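Local atomic coordinates of mandelate racemase / muconate lactonizing enzyme (PDB entry 2POD), a protein that is of unknown function but belongs to the enolase superfamily, is possibly a lyase, and binds a sodium ion. Residues 10-13 and 19-22; 52-57 and 68-73; 181-186 and 197-202; 241-246 and 342-347. One frame throughout, in Å; residues are numbered along the deposited sequence.

Contact 1 of 4, residues 10-13 and 19-22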
loop_
_atom_site.group_PDB
_atom_site.type_symbol
_atom_site.label_atom_id
_atom_site.label_comp_id
_atom_site.label_asym_id
_atom_site.label_seq_id
_atom_site.Cartn_x
_atom_site.Cartn_y
_atom_site.Cartn_z
ATOM N N THR B 10 34.691 -26.897 -23.829
ATOM C CA THR B 10 34.557 -26.993 -22.372
ATOM C C THR B 10 35.621 -27.887 -21.747
ATOM O O THR B 10 36.005 -28.910 -22.317
ATOM C CB THR B 10 33.160 -27.470 -21.937
ATOM O OG1 THR B 10 32.879 -28.739 -22.540
ATOM C CG2 THR B 10 32.092 -26.454 -22.346
ATOM N N LEU B 11 36.098 -27.481 -20.575
ATOM C CA LEU B 11 37.150 -28.196 -19.879
ATOM C C LEU B 11 36.665 -28.523 -18.475
ATOM O O LEU B 11 36.349 -27.616 -17.698
ATOM C CB LEU B 11 38.420 -27.334 -19.783
ATOM C CG LEU B 11 39.145 -26.608 -20.930
ATOM C CD1 LEU B 11 40.602 -26.489 -20.536
ATOM C CD2 LEU B 11 39.043 -27.273 -22.297
ATOM N N ARG B 12 36.613 -29.813 -18.152
ATOM C CA ARG B 12 36.236 -30.263 -16.814
ATOM C C ARG B 12 37.377 -30.999 -16.105
ATOM O O ARG B 12 37.608 -32.184 -16.358
ATOM C CB ARG B 12 35.009 -31.169 -16.878
ATOM C CG ARG B 12 33.696 -30.461 -17.150
ATOM C CD ARG B 12 32.499 -31.341 -16.787
ATOM N NE ARG B 12 32.333 -32.463 -17.709
ATOM C CZ ARG B 12 32.660 -33.725 -17.434
ATOM N NH1 ARG B 12 32.473 -34.670 -18.344
ATOM N NH2 ARG B 12 33.172 -34.045 -16.254
ATOM N N PRO B 13 38.089 -30.307 -15.200
ATOM C CA PRO B 13 39.162 -30.992 -14.475
ATOM C C PRO B 13 38.618 -31.835 -13.327
ATOM O O PRO B 13 37.878 -31.319 -12.490
ATOM C CB PRO B 13 40.028 -29.842 -13.948
ATOM C CG PRO B 13 39.142 -28.621 -13.953
ATOM C CD PRO B 13 37.933 -28.895 -14.795
ATOM N N LEU B 19 34.246 -27.267 -11.073
ATOM C CA LEU B 19 34.769 -26.200 -11.913
ATOM C C LEU B 19 34.533 -26.479 -13.388
ATOM O O LEU B 19 34.705 -27.605 -13.857
ATOM C CB LEU B 19 36.262 -26.015 -11.640
ATOM C CG LEU B 19 37.095 -24.886 -12.249
ATOM C CD1 LEU B 19 36.639 -23.515 -11.776
ATOM C CD2 LEU B 19 38.527 -25.122 -11.834
ATOM N N LEU B 20 34.132 -25.447 -14.121
ATOM C CA LEU B 20 34.040 -25.549 -15.565
ATOM C C LEU B 20 34.726 -24.364 -16.228
ATOM O O LEU B 20 34.406 -23.220 -15.929
ATOM C CB LEU B 20 32.581 -25.675 -16.010
ATOM C CG LEU B 20 32.267 -25.673 -17.509
ATOM C CD1 LEU B 20 32.760 -26.951 -18.166
ATOM C CD2 LEU B 20 30.771 -25.512 -17.736
ATOM N N TRP B 21 35.676 -24.649 -17.117
ATOM C CA TRP B 21 36.186 -23.645 -18.041
ATOM C C TRP B 21 35.538 -23.754 -19.402
ATOM O O TRP B 21 35.143 -24.838 -19.819
ATOM C CB TRP B 21 37.697 -23.736 -18.170
ATOM C CG TRP B 21 38.403 -23.324 -16.937
ATOM C CD1 TRP B 21 38.261 -22.149 -16.268
ATOM C CD2 TRP B 21 39.368 -24.088 -16.213
ATOM N NE1 TRP B 21 39.081 -22.127 -15.166
ATOM C CE2 TRP B 21 39.774 -23.308 -15.109
ATOM C CE3 TRP B 21 39.933 -25.356 -16.391
ATOM C CZ2 TRP B 21 40.731 -23.751 -14.187
ATOM C CZ3 TRP B 21 40.881 -25.800 -15.469
ATOM C CH2 TRP B 21 41.263 -25.000 -14.377
ATOM N N VAL B 22 35.391 -22.610 -20.068
ATOM C CA VAL B 22 34.906 -22.555 -21.446
ATOM C C VAL B 22 35.856 -21.694 -22.274
ATOM O O VAL B 22 36.304 -20.641 -21.816
ATOM C CB VAL B 22 33.463 -21.976 -21.553
ATOM C CG1 VAL B 22 32.916 -22.160 -22.964
ATOM C CG2 VAL B 22 32.538 -22.651 -20.572
#
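Leu11 and Trp21 pair across an antiparallel beta hairpin, strands 5-13 and 19-26, in the N-terminal domain of this enolase-superfamily protein. They form a hydrogen-bonded pair. Leu11 N donates to Trp21 O at 2.9 Å. Trp21 N returns a bond to Leu11 O at 3.1 Å. Next to them Thr10 and Val22 make a non-hydrogen-bonded pair, and Thr10 CA sends a CA-H...O contact to Trp21 O at 3.4 Å.

The side chains sort to the two faces of the sheet. On one face the CB atoms of Leu11 and Trp21 stand 4.0 Å apart, Leu11 CB lying at the edge of the indole. Trp21 CG is anti to its own carbonyl carbon (chi1 -69°), and the six-membered end of the ring reaches Pro13. Pro13 CG meets Trp21 CZ3 obliquely at 3.6 Å. Leu19 CD2 sits 3.5 Å above one indole face, toward the rim, and also borders Pro13 CG. The indole NE1 is held by Glu35 of strand 31-37.

On the other face Leu20 CD1 fills the corner between Thr10 CB and Arg12 CG, 3.8 Å from each. Helix 40-55 packs on this side. Its Glu44 accepts from Thr10 OG1 and forms a salt bridge with Arg12 NE. Strand 394-400 flanks strand 5-13. A meandering sheet with helices laid on one face is characteristic of the enolase-superfamily capping domain.

Contact 2 of 4, residues 52-57 and 68-73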
loop_
_atom_site.group_PDB
_atom_site.type_symbol
_atom_site.label_atom_id
_atom_site.label_comp_id
_atom_site.label_asym_id
_atom_site.label_seq_id
_atom_site.Cartn_x
_atom_site.Cartn_y
_atom_site.Cartn_z
ATOM N N ALA B 52 25.756 -23.483 -28.020
ATOM C CA ALA B 52 26.879 -23.468 -28.952
ATOM C C ALA B 52 26.443 -23.189 -30.390
ATOM O O ALA B 52 27.112 -22.451 -31.108
ATOM C CB ALA B 52 27.617 -24.766 -28.879
ATOM N N ASN B 53 25.311 -23.766 -30.786
ATOM C CA ASN B 53 24.747 -23.554 -32.115
ATOM C C ASN B 53 24.190 -22.147 -32.341
ATOM O O ASN B 53 24.085 -21.683 -33.482
ATOM C CB ASN B 53 23.678 -24.608 -32.419
ATOM C CG ASN B 53 24.230 -26.024 -32.386
ATOM O OD1 ASN B 53 25.271 -26.318 -32.984
ATOM N ND2 ASN B 53 23.534 -26.910 -31.676
ATOM N N ARG B 54 23.845 -21.468 -31.249
ATOM C CA ARG B 54 23.372 -20.090 -31.317
ATOM C C ARG B 54 24.533 -19.117 -31.472
ATOM O O ARG B 54 24.340 -17.960 -31.834
ATOM C CB ARG B 54 22.545 -19.745 -30.075
ATOM C CG ARG B 54 21.249 -20.531 -29.955
ATOM C CD ARG B 54 20.095 -19.619 -29.606
ATOM N NE ARG B 54 19.455 -19.060 -30.794
ATOM C CZ ARG B 54 18.489 -18.145 -30.772
ATOM N NH1 ARG B 54 18.036 -17.670 -29.617
ATOM N NH2 ARG B 54 17.975 -17.700 -31.912
ATOM N N LEU B 55 25.740 -19.606 -31.209
ATOM C CA LEU B 55 26.907 -18.761 -31.032
ATOM C C LEU B 55 27.947 -18.997 -32.130
ATOM O O LEU B 55 28.643 -18.070 -32.538
ATOM C CB LEU B 55 27.511 -19.019 -29.653
ATOM C CG LEU B 55 27.912 -17.832 -28.771
ATOM C CD1 LEU B 55 26.816 -16.779 -28.620
ATOM C CD2 LEU B 55 28.318 -18.344 -27.420
ATOM N N ILE B 56 28.038 -20.238 -32.606
ATOM C CA ILE B 56 28.976 -20.616 -33.661
ATOM C C ILE B 56 28.608 -19.972 -34.999
ATOM O O ILE B 56 27.485 -20.121 -35.488
ATOM C CB ILE B 56 29.154 -22.168 -33.742
ATOM C CG1 ILE B 56 30.213 -22.608 -32.721
ATOM C CG2 ILE B 56 29.571 -22.632 -35.151
ATOM C CD1 ILE B 56 29.999 -23.983 -32.126
ATOM N N GLY B 57 29.557 -19.224 -35.557
ATOM C CA GLY B 57 29.327 -18.461 -36.781
ATOM C C GLY B 57 29.043 -16.983 -36.562
ATOM O O GLY B 57 29.030 -16.206 -37.521
ATOM N N LYS B 68 20.957 -11.753 -24.720
ATOM C CA LYS B 68 19.523 -11.793 -24.962
ATOM C C LYS B 68 19.087 -13.024 -25.768
ATOM O O LYS B 68 18.079 -13.651 -25.446
ATOM C CB LYS B 68 19.057 -10.480 -25.612
ATOM C CG LYS B 68 17.583 -10.436 -26.032
ATOM C CD LYS B 68 16.630 -10.440 -24.849
ATOM C CE LYS B 68 15.169 -10.392 -25.300
ATOM N NZ LYS B 68 14.778 -9.059 -25.843
ATOM N N ARG B 69 19.860 -13.375 -26.794
ATOM C CA ARG B 69 19.617 -14.575 -27.604
ATOM C C ARG B 69 19.741 -15.893 -26.825
ATOM O O ARG B 69 18.965 -16.830 -27.044
ATOM C CB ARG B 69 20.527 -14.575 -28.829
ATOM C CG ARG B 69 20.010 -13.706 -29.979
ATOM C CD ARG B 69 21.012 -13.629 -31.126
ATOM N NE ARG B 69 20.996 -14.845 -31.934
ATOM C CZ ARG B 69 21.951 -15.769 -31.934
ATOM N NH1 ARG B 69 23.034 -15.623 -31.176
ATOM N NH2 ARG B 69 21.823 -16.845 -32.699
ATOM N N LEU B 70 20.698 -15.950 -25.904
ATOM C CA LEU B 70 20.946 -17.156 -25.110
ATOM C C LEU B 70 20.017 -17.295 -23.904
ATOM O O LEU B 70 20.037 -18.324 -23.222
ATOM C CB LEU B 70 22.401 -17.203 -24.629
ATOM C CG LEU B 70 23.530 -17.486 -25.623
ATOM C CD1 LEU B 70 24.836 -17.656 -24.869
ATOM C CD2 LEU B 70 23.248 -18.712 -26.472
ATOM N N SER B 71 19.230 -16.254 -23.632
ATOM C CA SER B 71 18.155 -16.325 -22.650
ATOM C C SER B 71 17.022 -17.177 -23.201
ATOM O O SER B 71 16.200 -16.704 -23.984
ATOM C CB SER B 71 17.649 -14.926 -22.306
ATOM O OG SER B 71 17.469 -14.797 -20.910
ATOM N N GLY B 72 17.005 -18.446 -22.807
ATOM C CA GLY B 72 16.124 -19.436 -23.425
ATOM C C GLY B 72 14.789 -19.507 -22.723
ATOM O O GLY B 72 14.517 -18.723 -21.808
ATOM N N TYR B 73 13.965 -20.464 -23.140
ATOM C CA TYR B 73 12.557 -20.512 -22.759
ATOM C C TYR B 73 12.315 -20.811 -21.275
ATOM O O TYR B 73 11.329 -20.363 -20.711
ATOM C CB TYR B 73 11.799 -21.513 -23.643
ATOM C CG TYR B 73 10.292 -21.427 -23.520
ATOM C CD1 TYR B 73 9.618 -20.233 -23.778
ATOM C CD2 TYR B 73 9.539 -22.537 -23.134
ATOM C CE1 TYR B 73 8.234 -20.146 -23.659
ATOM C CE2 TYR B 73 8.153 -22.460 -23.010
ATOM C CZ TYR B 73 7.509 -21.260 -23.273
ATOM O OH TYR B 73 6.144 -21.167 -23.161
#
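Arg54 and Arg69 each reach for the other's main chain, tying helix 40-55 to helix 63-69 in the N-terminal capping domain. Arg69 approaches Arg54 O end-on with both terminal nitrogens. NH1 lies 2.8 Å and NH2 2.9 Å from Arg54 O. The oxygen lies in the guanidinium plane, so one carbonyl at the C-terminal end of helix 40-55 takes two N-H groups. NH2 comes in the carbonyl plane, on a lone pair, while NH1 is tilted 31° from it. In return Arg54 NH1 makes a weak bond to Arg69 O at 2.9 Å.

These exchanges draw the two cationic groups together. Arg54 NE and Arg69 NH2 are 3.8 Å apart. The guanidinium planes are turned 47° against each other, and Arg69 NE lies over one face of the Arg54 group, toward its rim. The Arg54 chain bends at chi2 and again at chi3 (88°), which brings NH1 round to the Arg69 carbonyl. Both carbonyls, and a long, weak ion pair from Arg69 NH2 to Glu58, would partly offset the like charges.

Beneath the arginines lies an apolar layer. Leu70 CD2 touches Arg54 CB at 3.8 Å, and Leu70 CD1 faces Leu55 CD1 at 4.3 Å. Leu89 of helix 81-101 packs on both leucines. Farther out, Leu70 O accepts from Asn86 ND2, and residues 71-73 run on to the second subunit. There Ser71 OG bonds Arg250 NH1, and Tyr73 OH is hydrogen-bonded to OE1 of that subunit's metal ligand Glu272.

Contact 3 of 4, residues 181-186 and 197-202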
loop_
_atom_site.group_PDB
_atom_site.type_symbol
_atom_site.label_atom_id
_atom_site.label_comp_id
_atom_site.label_asym_id
_atom_site.label_seq_id
_atom_site.Cartn_x
_atom_site.Cartn_y
_atom_site.Cartn_z
ATOM N N ASP B 181 25.858 -22.763 10.417
ATOM C CA ASP B 181 25.656 -23.876 9.481
ATOM C C ASP B 181 25.347 -25.290 10.019
ATOM O O ASP B 181 24.418 -25.928 9.509
ATOM C CB ASP B 181 26.789 -23.925 8.452
ATOM C CG ASP B 181 26.713 -22.795 7.445
ATOM O OD1 ASP B 181 26.242 -21.690 7.803
ATOM O OD2 ASP B 181 27.126 -23.020 6.286
ATOM N N PRO B 182 26.105 -25.791 11.034
ATOM C CA PRO B 182 25.851 -27.192 11.407
ATOM C C PRO B 182 24.555 -27.411 12.190
ATOM O O PRO B 182 24.092 -28.551 12.311
ATOM C CB PRO B 182 27.061 -27.557 12.286
ATOM C CG PRO B 182 28.010 -26.402 12.193
ATOM C CD PRO B 182 27.177 -25.217 11.869
ATOM N N TYR B 183 23.977 -26.329 12.709
ATOM C CA TYR B 183 22.761 -26.420 13.512
ATOM C C TYR B 183 21.479 -26.430 12.677
ATOM O O TYR B 183 20.416 -26.801 13.173
ATOM C CB TYR B 183 22.755 -25.347 14.604
ATOM C CG TYR B 183 24.013 -25.400 15.448
ATOM C CD1 TYR B 183 24.996 -24.420 15.331
ATOM C CD2 TYR B 183 24.238 -26.457 16.333
ATOM C CE1 TYR B 183 26.163 -24.478 16.088
ATOM C CE2 TYR B 183 25.400 -26.529 17.089
ATOM C CZ TYR B 183 26.358 -25.535 16.964
ATOM O OH TYR B 183 27.511 -25.600 17.718
ATOM N N ALA B 184 21.603 -26.066 11.404
ATOM C CA ALA B 184 20.482 -26.050 10.465
ATOM C C ALA B 184 19.921 -27.431 10.122
ATOM O O ALA B 184 18.702 -27.610 10.078
ATOM C CB ALA B 184 20.870 -25.314 9.201
ATOM N N GLU B 185 20.810 -28.396 9.883
ATOM C CA GLU B 185 20.432 -29.689 9.299
ATOM C C GLU B 185 19.665 -30.613 10.247
ATOM O O GLU B 185 18.921 -31.486 9.798
ATOM C CB GLU B 185 21.647 -30.410 8.694
ATOM C CG GLU B 185 22.882 -30.487 9.604
ATOM C CD GLU B 185 23.166 -31.895 10.116
ATOM O OE1 GLU B 185 23.214 -32.840 9.296
ATOM O OE2 GLU B 185 23.353 -32.052 11.343
ATOM N N ALA B 186 19.839 -30.409 11.550
ATOM C CA ALA B 186 19.108 -31.162 12.570
ATOM C C ALA B 186 17.609 -30.861 12.580
ATOM O O ALA B 186 16.797 -31.723 12.933
ATOM C CB ALA B 186 19.708 -30.905 13.947
ATOM N N LEU B 197 22.829 -21.766 20.092
ATOM C CA LEU B 197 22.977 -20.394 19.633
ATOM C C LEU B 197 24.155 -19.711 20.318
ATOM O O LEU B 197 24.948 -19.027 19.665
ATOM C CB LEU B 197 21.671 -19.611 19.857
ATOM C CG LEU B 197 21.490 -18.203 19.268
ATOM C CD1 LEU B 197 22.154 -18.023 17.909
ATOM C CD2 LEU B 197 20.015 -17.816 19.198
ATOM N N LYS B 198 24.267 -19.925 21.627
ATOM C CA LYS B 198 25.349 -19.364 22.436
ATOM C C LYS B 198 26.714 -19.974 22.097
ATOM O O LYS B 198 27.746 -19.310 22.225
ATOM C CB LYS B 198 25.047 -19.545 23.926
ATOM C CG LYS B 198 25.542 -18.404 24.798
ATOM C CD LYS B 198 24.433 -17.400 25.090
ATOM C CE LYS B 198 23.868 -17.596 26.486
ATOM N NZ LYS B 198 22.390 -17.755 26.456
ATOM N N ARG B 199 26.705 -21.231 21.658
ATOM C CA ARG B 199 27.925 -21.918 21.246
ATOM C C ARG B 199 28.349 -21.538 19.828
ATOM O O ARG B 199 29.532 -21.586 19.493
ATOM C CB ARG B 199 27.754 -23.434 21.361
ATOM C CG ARG B 199 28.961 -24.148 21.968
ATOM C CD ARG B 199 28.754 -25.662 22.076
ATOM N NE ARG B 199 27.521 -26.017 22.782
ATOM C CZ ARG B 199 26.510 -26.694 22.240
ATOM N NH1 ARG B 199 26.572 -27.101 20.975
ATOM N NH2 ARG B 199 25.433 -26.964 22.966
ATOM N N ALA B 200 27.375 -21.166 19.000
ATOM C CA ALA B 200 27.651 -20.605 17.680
ATOM C C ALA B 200 28.035 -19.125 17.736
ATOM O O ALA B 200 28.609 -18.595 16.792
ATOM C CB ALA B 200 26.464 -20.819 16.755
ATOM N N LEU B 201 27.714 -18.466 18.847
ATOM C CA LEU B 201 28.129 -17.086 19.084
ATOM C C LEU B 201 29.588 -16.950 19.523
ATOM O O LEU B 201 30.168 -15.864 19.432
ATOM C CB LEU B 201 27.209 -16.427 20.116
ATOM C CG LEU B 201 26.202 -15.364 19.665
ATOM C CD1 LEU B 201 25.543 -15.696 18.332
ATOM C CD2 LEU B 201 25.154 -15.152 20.740
ATOM N N GLU B 202 30.171 -18.046 20.001
ATOM C CA GLU B 202 31.545 -18.052 20.523
ATOM C C GLU B 202 32.685 -17.672 19.550
ATOM O O GLU B 202 33.634 -17.015 19.971
ATOM C CB GLU B 202 31.850 -19.361 21.259
ATOM C CG GLU B 202 31.277 -19.438 22.674
ATOM C CD GLU B 202 31.419 -20.820 23.296
ATOM O OE1 GLU B 202 30.594 -21.167 24.170
ATOM O OE2 GLU B 202 32.353 -21.560 22.912
#
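Tyr183 reaches from the short helix 181-184 to Ala200 and Arg199 on helix 194-200. Both helices belong to the connection between strands 174-177 and 216-220, a right-handed beta-alpha-beta crossover of the TIM-barrel domain. Tyr183 alone carries the contact for segment 181-186. With chi1 at -54° its CG lies on the side of the backbone N, and the ring reaches out toward the second helix.

The two partners meet opposite margins of the ring. Ala200 CB lies obliquely beside the CD1-CE1 side, 3.7 Å from Tyr183 CE1 and 4.1 Å from Tyr183 CD1. Arg199 arrives at the hydroxyl end, on the CE2 side. Its long axis crosses that of the tyrosine at about a right angle, and the guanidinium plane is turned 65° from the ring. The nearest approach is Arg199 NH1 to Tyr183 OH at 3.7 Å, again oblique, with Tyr183 CE2 at 4.1 Å from the same nitrogen. The alanine side is apolar touch. At the other end a charged group lies near the hydroxyl, too far for a firm bond.

What fixes that tip lies in its own helix: Arg199 NH1 forms a salt bridge with Asp196. Phe180, just ahead of the first helix, packs on Ala200 and Leu197. The neighbouring Lys198 turns to the third subunit, where its NZ forms a salt bridge with Asp213 OD2.

Contact 4 of 4, residues 241-246 and 342-347. With NA (sodium ion), chain D.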
loop_
_atom_site.group_PDB
_atom_site.type_symbol
_atom_site.label_atom_id
_atom_site.label_comp_id
_atom_site.label_asym_id
_atom_site.label_seq_id
_atom_site.Cartn_x
_atom_site.Cartn_y
_atom_site.Cartn_z
ATOM N N GLU B 241 27.732 -6.255 16.633
ATOM C CA GLU B 241 27.852 -5.257 15.564
ATOM C C GLU B 241 28.499 -5.803 14.284
ATOM O O GLU B 241 29.519 -5.292 13.809
ATOM C CB GLU B 241 28.562 -3.996 16.070
ATOM C CG GLU B 241 27.612 -2.855 16.445
ATOM C CD GLU B 241 28.028 -2.100 17.708
ATOM O OE1 GLU B 241 27.217 -1.285 18.207
ATOM O OE2 GLU B 241 29.157 -2.315 18.205
ATOM N N THR B 242 27.902 -6.864 13.753
ATOM C CA THR B 242 28.367 -7.503 12.524
ATOM C C THR B 242 28.174 -6.600 11.296
ATOM O O THR B 242 27.290 -5.734 11.271
ATOM C CB THR B 242 27.666 -8.858 12.302
ATOM O OG1 THR B 242 26.244 -8.681 12.368
ATOM C CG2 THR B 242 28.092 -9.856 13.368
ATOM N N PHE B 243 29.013 -6.800 10.289
ATOM C CA PHE B 243 29.033 -5.920 9.131
ATOM C C PHE B 243 27.876 -6.181 8.154
ATOM O O PHE B 243 27.305 -5.237 7.613
ATOM C CB PHE B 243 30.383 -6.011 8.420
ATOM C CG PHE B 243 30.599 -4.955 7.381
ATOM C CD1 PHE B 243 30.898 -3.651 7.755
ATOM C CD2 PHE B 243 30.500 -5.261 6.028
ATOM C CE1 PHE B 243 31.092 -2.669 6.802
ATOM C CE2 PHE B 243 30.697 -4.282 5.054
ATOM C CZ PHE B 243 30.994 -2.987 5.440
ATOM N N TRP B 244 27.557 -7.456 7.931
ATOM C CA TRP B 244 26.402 -7.851 7.131
ATOM C C TRP B 244 25.907 -9.262 7.416
ATOM O O TRP B 244 26.679 -10.117 7.830
ATOM C CB TRP B 244 26.618 -7.593 5.627
ATOM C CG TRP B 244 27.377 -8.623 4.786
ATOM C CD1 TRP B 244 27.250 -9.989 4.808
ATOM C CD2 TRP B 244 28.317 -8.334 3.738
ATOM N NE1 TRP B 244 28.067 -10.558 3.872
ATOM C CE2 TRP B 244 28.734 -9.569 3.199
ATOM C CE3 TRP B 244 28.861 -7.147 3.219
ATOM C CZ2 TRP B 244 29.665 -9.657 2.156
ATOM C CZ3 TRP B 244 29.789 -7.234 2.182
ATOM C CH2 TRP B 244 30.184 -8.482 1.665
ATOM N N HIS B 245 24.617 -9.488 7.194
ATOM C CA HIS B 245 24.035 -10.821 7.258
ATOM C C HIS B 245 23.662 -11.323 5.864
ATOM O O HIS B 245 22.768 -10.778 5.209
ATOM C CB HIS B 245 22.803 -10.831 8.175
ATOM C CG HIS B 245 23.108 -10.513 9.607
ATOM N ND1 HIS B 245 22.154 -10.040 10.481
ATOM C CD2 HIS B 245 24.260 -10.596 10.316
ATOM C CE1 HIS B 245 22.705 -9.846 11.666
ATOM N NE2 HIS B 245 23.984 -10.169 11.590
ATOM N N GLU B 246 24.340 -12.381 5.432
ATOM C CA GLU B 246 24.286 -12.828 4.053
ATOM C C GLU B 246 23.407 -14.063 3.900
ATOM O O GLU B 246 23.534 -15.017 4.666
ATOM C CB GLU B 246 25.693 -13.122 3.545
ATOM C CG GLU B 246 25.782 -13.441 2.070
ATOM C CD GLU B 246 27.201 -13.710 1.633
ATOM O OE1 GLU B 246 28.099 -12.919 1.994
ATOM O OE2 GLU B 246 27.420 -14.717 0.928
ATOM N N ASN B 342 29.873 1.974 -7.279
ATOM C CA ASN B 342 29.316 1.452 -6.037
ATOM C C ASN B 342 29.903 0.144 -5.505
ATOM O O ASN B 342 29.348 -0.434 -4.584
ATOM C CB ASN B 342 27.788 1.373 -6.106
ATOM C CG ASN B 342 27.309 0.378 -7.119
ATOM O OD1 ASN B 342 27.876 0.265 -8.206
ATOM N ND2 ASN B 342 26.250 -0.352 -6.778
ATOM N N ALA B 343 31.025 -0.314 -6.051
ATOM C CA ALA B 343 31.697 -1.500 -5.497
ATOM C C ALA B 343 32.253 -1.288 -4.081
ATOM O O ALA B 343 32.850 -0.262 -3.791
ATOM C CB ALA B 343 32.766 -1.991 -6.433
ATOM N N LEU B 344 32.011 -2.249 -3.194
ATOM C CA LEU B 344 32.307 -2.085 -1.762
ATOM C C LEU B 344 33.577 -2.851 -1.410
ATOM O O LEU B 344 34.573 -2.271 -0.954
ATOM C CB LEU B 344 31.148 -2.632 -0.919
ATOM C CG LEU B 344 30.742 -2.149 0.487
ATOM C CD1 LEU B 344 30.111 -3.311 1.253
ATOM C CD2 LEU B 344 31.829 -1.471 1.321
ATOM N N VAL B 345 33.511 -4.164 -1.612
ATOM C CA VAL B 345 34.625 -5.067 -1.371
ATOM C C VAL B 345 34.640 -6.099 -2.479
ATOM O O VAL B 345 33.643 -6.291 -3.169
ATOM C CB VAL B 345 34.522 -5.795 -0.002
ATOM C CG1 VAL B 345 35.177 -4.975 1.095
ATOM C CG2 VAL B 345 33.074 -6.123 0.351
ATOM N N GLN B 346 35.783 -6.749 -2.652
ATOM C CA GLN B 346 35.879 -7.930 -3.488
ATOM C C GLN B 346 36.250 -9.129 -2.634
ATOM O O GLN B 346 37.335 -9.163 -2.050
ATOM C CB GLN B 346 36.923 -7.713 -4.584
ATOM C CG GLN B 346 37.168 -8.929 -5.451
ATOM C CD GLN B 346 35.905 -9.428 -6.099
ATOM O OE1 GLN B 346 35.479 -10.557 -5.867
ATOM N NE2 GLN B 346 35.288 -8.584 -6.911
ATOM N N GLU B 347 35.342 -10.101 -2.565
ATOM C CA GLU B 347 35.614 -11.417 -1.967
ATOM C C GLU B 347 36.869 -12.060 -2.554
ATOM O O GLU B 347 37.042 -12.096 -3.771
ATOM C CB GLU B 347 34.407 -12.340 -2.163
ATOM C CG GLU B 347 34.516 -13.713 -1.504
ATOM C CD GLU B 347 33.161 -14.375 -1.276
ATOM O OE1 GLU B 347 32.123 -13.728 -1.530
ATOM O OE2 GLU B 347 33.131 -15.541 -0.824
HETATM NA NA NA D . 28.455 -16.916 -0.130
#
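Leu344, Trp244 and Phe243 bury the most surface here, meeting at the N-terminal end of the barrel strands, with Trp244 turned into the TIM barrel. Leu344 CD1 is the shared point. It lies 4.0 Å from Phe243 CE2 and 4.0 Å from Trp244 CZ3, and it meets both rings at the edge, near their planes. Phe243 and Leu344 approach from opposite directions, whereas Trp244 and Leu344 slide past one another. Val345 adds to the same indole edge, its CG2 standing 3.9 Å from Trp244 CZ3. The contact is wholly apolar, and the backbones stay well apart, Phe243 CA to Val345 CA being 11.9 Å.

Trp244 also has a polar task. Its CG sits between the backbone N and the carbonyl carbon (chi1 83°), which lays the indole along the barrel interior with CZ3 toward the leucine and NE1 toward Glu246. Trp244 NE1 donates to Glu246 OE1 at 3.0 Å. The oxygen receives it on its anti lone pair and lies 22° out of the indole plane. Lys176 forms a salt bridge with that same oxygen. Two partners thus grip OE1, while Glu246 OE2 binds the sodium ion at 2.6 Å. Trp244 is thus placed as a second-shell residue, consistent with a part in orienting the carboxylate.

Tyr120 meets the Trp244 ring edge-to-face, and Tyr190 of the fourth subunit packs on Leu344. Glu220 and Glu272 complete the protein ligands of the sodium. Three acidic ligands at or just beyond the C-terminal ends of successive barrel strands are the hallmark of the enolase-superfamily metal site, which in relatives usually holds magnesium.

The four contacts follow one another along the chain without interleaving. Contacts 1 and 2 belong to the N-terminal capping domain, their centres about 19 Å apart, and share helix 40-55, which packs on the hairpin of contact 1 and ends in contact 2. Contacts 3 and 4 lie in the TIM-barrel domain, centres about 22 Å apart: contact 3 on the outer helices, contact 4 across the barrel, between the starts of strands 244-246 and 346-348. Contacts 2 and 3 are farthest apart, about 44 Å between centres. Contact 2 lies at a subunit interface, where segment 68-73 reaches the metal ligand Glu272 of a neighbouring subunit, linking the capping domain to another barrel's metal site.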